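Local coordinates for protein 4-hydroxy-3-methylbut-2-enyl diphosphate reductase (Aquifex aeolicus, PDB 3DNF) that catalyses the reductive conversion of (E)-4-hydroxy-3-methylbut-2-enyl diphosphate to isopentenyl and dimethylallyl diphosphate, the last step of the non-mevalonate isoprenoid pathway, at residues 246-249 and 250-253. Numbering follows the deposited sequence.
Sequences ELQP and EWFR
Q248 and W251 meet across a short 3-10 turn in the loop that leads from strand 238-241 to strand 257-262 of one open alpha/beta lobe of this three-lobed enzyme, away from the iron-sulfur cluster. Two successive i to i+3 backbone hydrogen bonds wind the turn: W251 N gives its hydrogen to Q248 O at 3.0 Å, and F252 N to P249 O at 3.2 Å. P249 suits the start of such a turn, because its ring restricts phi and its nitrogen has no hydrogen to leave without a partner.

The indole folds back along the preceding chain, and Q248 CB lies over one of its faces in a CH-pi contact, 3.6 Å from the centroid of the five-membered ring and 12° off the normal. With CG of W251 anti to its own carbonyl carbon (chi1 -54°), the ring lies beside the chain before it, where CH2 comes near E246 O. Glutamine suits its place because its extended chain lays aliphatic CB and CG along the indole; its amide is tilted 42° to the ring, OE1 3.2 Å from W251 CZ2. Tryptophan offers a broad flat surface for Q248 CB and a ring to stack with Y239; I241 also touches it, tying the turn to edge strand 238-241. Replacing W251 by an alanine would probably leave Y239 without its stacking partner and Q248 CB without a ring face to lie on.

The exposed E250 and R253 form a long salt bridge, OE1 to NH2 3.8 Å, without a directed N-H.

Apolar packing fills the inner side. Leucine and phenylalanine suit these buried places, since L247 and F252 both reach I214 of the sheet and I278 of helix 268-281. Between them, L247 CD2 meets the edge of the F252 ring in its plane, 3.5 Å from CZ.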
ATOM      1  N   GLU B 246      38.469  17.528 -15.919  1.00 37.10           N
ATOM      2  CA  GLU B 246      38.619  17.489 -14.467  1.00 36.86           C
ATOM      3  C   GLU B 246      39.451  16.308 -13.959  1.00 36.90           C
ATOM      4  O   GLU B 246      39.934  16.334 -12.822  1.00 36.79           O
ATOM      5  CB  GLU B 246      37.248  17.520 -13.800  1.00 36.93           C
ATOM      6  CG  GLU B 246      36.435  18.748 -14.164  1.00 36.55           C
ATOM      7  CD  GLU B 246      35.006  18.666 -13.683  1.00 36.49           C
ATOM      8  OE1 GLU B 246      34.782  18.568 -12.457  1.00 36.36           O
ATOM      9  OE2 GLU B 246      34.102  18.708 -14.535  1.00 35.59           O
ATOM     10  N   LEU B 247      39.628  15.293 -14.806  1.00 36.77           N
ATOM     11  CA  LEU B 247      40.421  14.105 -14.470  1.00 36.80           C
ATOM     12  C   LEU B 247      41.867  14.446 -14.114  1.00 37.04           C
ATOM     13  O   LEU B 247      42.681  14.753 -14.993  1.00 37.15           O
ATOM     14  CB  LEU B 247      40.402  13.091 -15.619  1.00 36.95           C
ATOM     15  CG  LEU B 247      39.100  12.332 -15.881  1.00 36.65           C
ATOM     16  CD1 LEU B 247      39.106  11.667 -17.261  1.00 37.33           C
ATOM     17  CD2 LEU B 247      38.827  11.307 -14.775  1.00 36.58           C
ATOM     18  N   GLN B 248      42.173  14.391 -12.823  1.00 37.00           N
ATOM     19  CA  GLN B 248      43.518  14.690 -12.335  1.00 36.97           C
ATOM     20  C   GLN B 248      44.413  13.476 -12.529  1.00 36.96           C
ATOM     21  O   GLN B 248      44.071  12.385 -12.064  1.00 36.92           O
ATOM     22  CB  GLN B 248      43.487  15.086 -10.859  1.00 36.95           C
ATOM     23  CG  GLN B 248      42.738  16.382 -10.572  1.00 36.92           C
ATOM     24  CD  GLN B 248      42.592  16.661  -9.086  1.00 36.96           C
ATOM     25  OE1 GLN B 248      41.569  17.183  -8.640  1.00 36.82           O
ATOM     26  NE2 GLN B 248      43.612  16.311  -8.311  1.00 36.83           N
ATOM     27  N   PRO B 249      45.558  13.656 -13.219  1.00 37.02           N
ATOM     28  CA  PRO B 249      46.518  12.561 -13.412  1.00 37.06           C
ATOM     29  C   PRO B 249      46.891  11.901 -12.085  1.00 37.02           C
ATOM     30  O   PRO B 249      47.187  10.702 -12.049  1.00 37.05           O
ATOM     31  CB  PRO B 249      47.737  13.269 -14.013  1.00 36.92           C
ATOM     32  CG  PRO B 249      47.171  14.458 -14.704  1.00 37.16           C
ATOM     33  CD  PRO B 249      46.018  14.907 -13.853  1.00 36.95           C
ATOM     34  N   GLU B 250      46.844  12.692 -11.013  1.00 36.99           N
ATOM     35  CA  GLU B 250      47.185  12.254  -9.659  1.00 36.93           C
ATOM     36  C   GLU B 250      46.370  11.041  -9.208  1.00 36.83           C
ATOM     37  O   GLU B 250      46.909  10.128  -8.569  1.00 36.47           O
ATOM     38  CB  GLU B 250      46.984  13.414  -8.677  1.00 36.95           C
ATOM     39  CG  GLU B 250      47.488  13.140  -7.263  1.00 37.05           C
ATOM     40  CD  GLU B 250      47.359  14.343  -6.347  1.00 37.20           C
ATOM     41  OE1 GLU B 250      48.291  14.573  -5.538  1.00 37.71           O
ATOM     42  OE2 GLU B 250      46.333  15.058  -6.438  1.00 38.58           O
ATOM     43  N   TRP B 251      45.077  11.039  -9.555  1.00 36.45           N
ATOM     44  CA  TRP B 251      44.143   9.998  -9.120  1.00 36.58           C
ATOM     45  C   TRP B 251      44.470   8.607  -9.674  1.00 36.56           C
ATOM     46  O   TRP B 251      44.059   7.584  -9.071  1.00 36.59           O
ATOM     47  CB  TRP B 251      42.697  10.344  -9.508  1.00 36.77           C
ATOM     48  CG  TRP B 251      42.168  11.694  -9.065  1.00 37.03           C
ATOM     49  CD1 TRP B 251      42.647  12.488  -8.059  1.00 37.34           C
ATOM     50  CD2 TRP B 251      41.016  12.376  -9.599  1.00 37.75           C
ATOM     51  NE1 TRP B 251      41.884  13.629  -7.953  1.00 37.12           N
ATOM     52  CE2 TRP B 251      40.878  13.587  -8.882  1.00 37.71           C
ATOM     53  CE3 TRP B 251      40.097  12.085 -10.623  1.00 37.65           C
ATOM     54  CZ2 TRP B 251      39.855  14.507  -9.153  1.00 37.04           C
ATOM     55  CZ3 TRP B 251      39.080  13.001 -10.892  1.00 37.27           C
ATOM     56  CH2 TRP B 251      38.970  14.196 -10.159  1.00 37.35           C
ATOM     57  N   PHE B 252      45.203   8.570 -10.816  1.00 36.72           N
ATOM     58  CA  PHE B 252      45.464   7.303 -11.505  1.00 37.05           C
ATOM     59  C   PHE B 252      46.882   6.751 -11.326  1.00 37.24           C
ATOM     60  O   PHE B 252      47.368   5.961 -12.148  1.00 36.96           O
ATOM     61  CB  PHE B 252      45.101   7.436 -12.979  1.00 37.19           C
ATOM     62  CG  PHE B 252      43.717   7.955 -13.193  1.00 37.30           C
ATOM     63  CD1 PHE B 252      43.505   9.297 -13.495  1.00 37.58           C
ATOM     64  CD2 PHE B 252      42.618   7.114 -13.047  1.00 37.92           C
ATOM     65  CE1 PHE B 252      42.217   9.785 -13.675  1.00 37.73           C
ATOM     66  CE2 PHE B 252      41.330   7.591 -13.227  1.00 37.89           C
ATOM     67  CZ  PHE B 252      41.128   8.930 -13.540  1.00 37.84           C
ATOM     68  N   ARG B 253      47.534   7.155 -10.239  1.00 37.85           N
ATOM     69  CA  ARG B 253      48.838   6.592  -9.916  1.00 38.30           C
ATOM     70  C   ARG B 253      48.652   5.193  -9.319  1.00 38.46           C
ATOM     71  O   ARG B 253      47.790   5.012  -8.334  1.00 38.64           O
ATOM     72  CB  ARG B 253      49.593   7.497  -8.938  1.00 38.66           C
ATOM     73  CG  ARG B 253      49.870   8.902  -9.457  1.00 39.30           C
ATOM     74  CD  ARG B 253      50.564   9.738  -8.396  1.00 40.30           C
ATOM     75  NE  ARG B 253      50.435  11.169  -8.668  1.00 41.52           N
ATOM     76  CZ  ARG B 253      50.843  12.135  -7.846  1.00 42.50           C
ATOM     77  NH1 ARG B 253      51.412  11.840  -6.681  1.00 42.20           N
ATOM     78  NH2 ARG B 253      50.682  13.407  -8.187  1.00 43.20           N
TER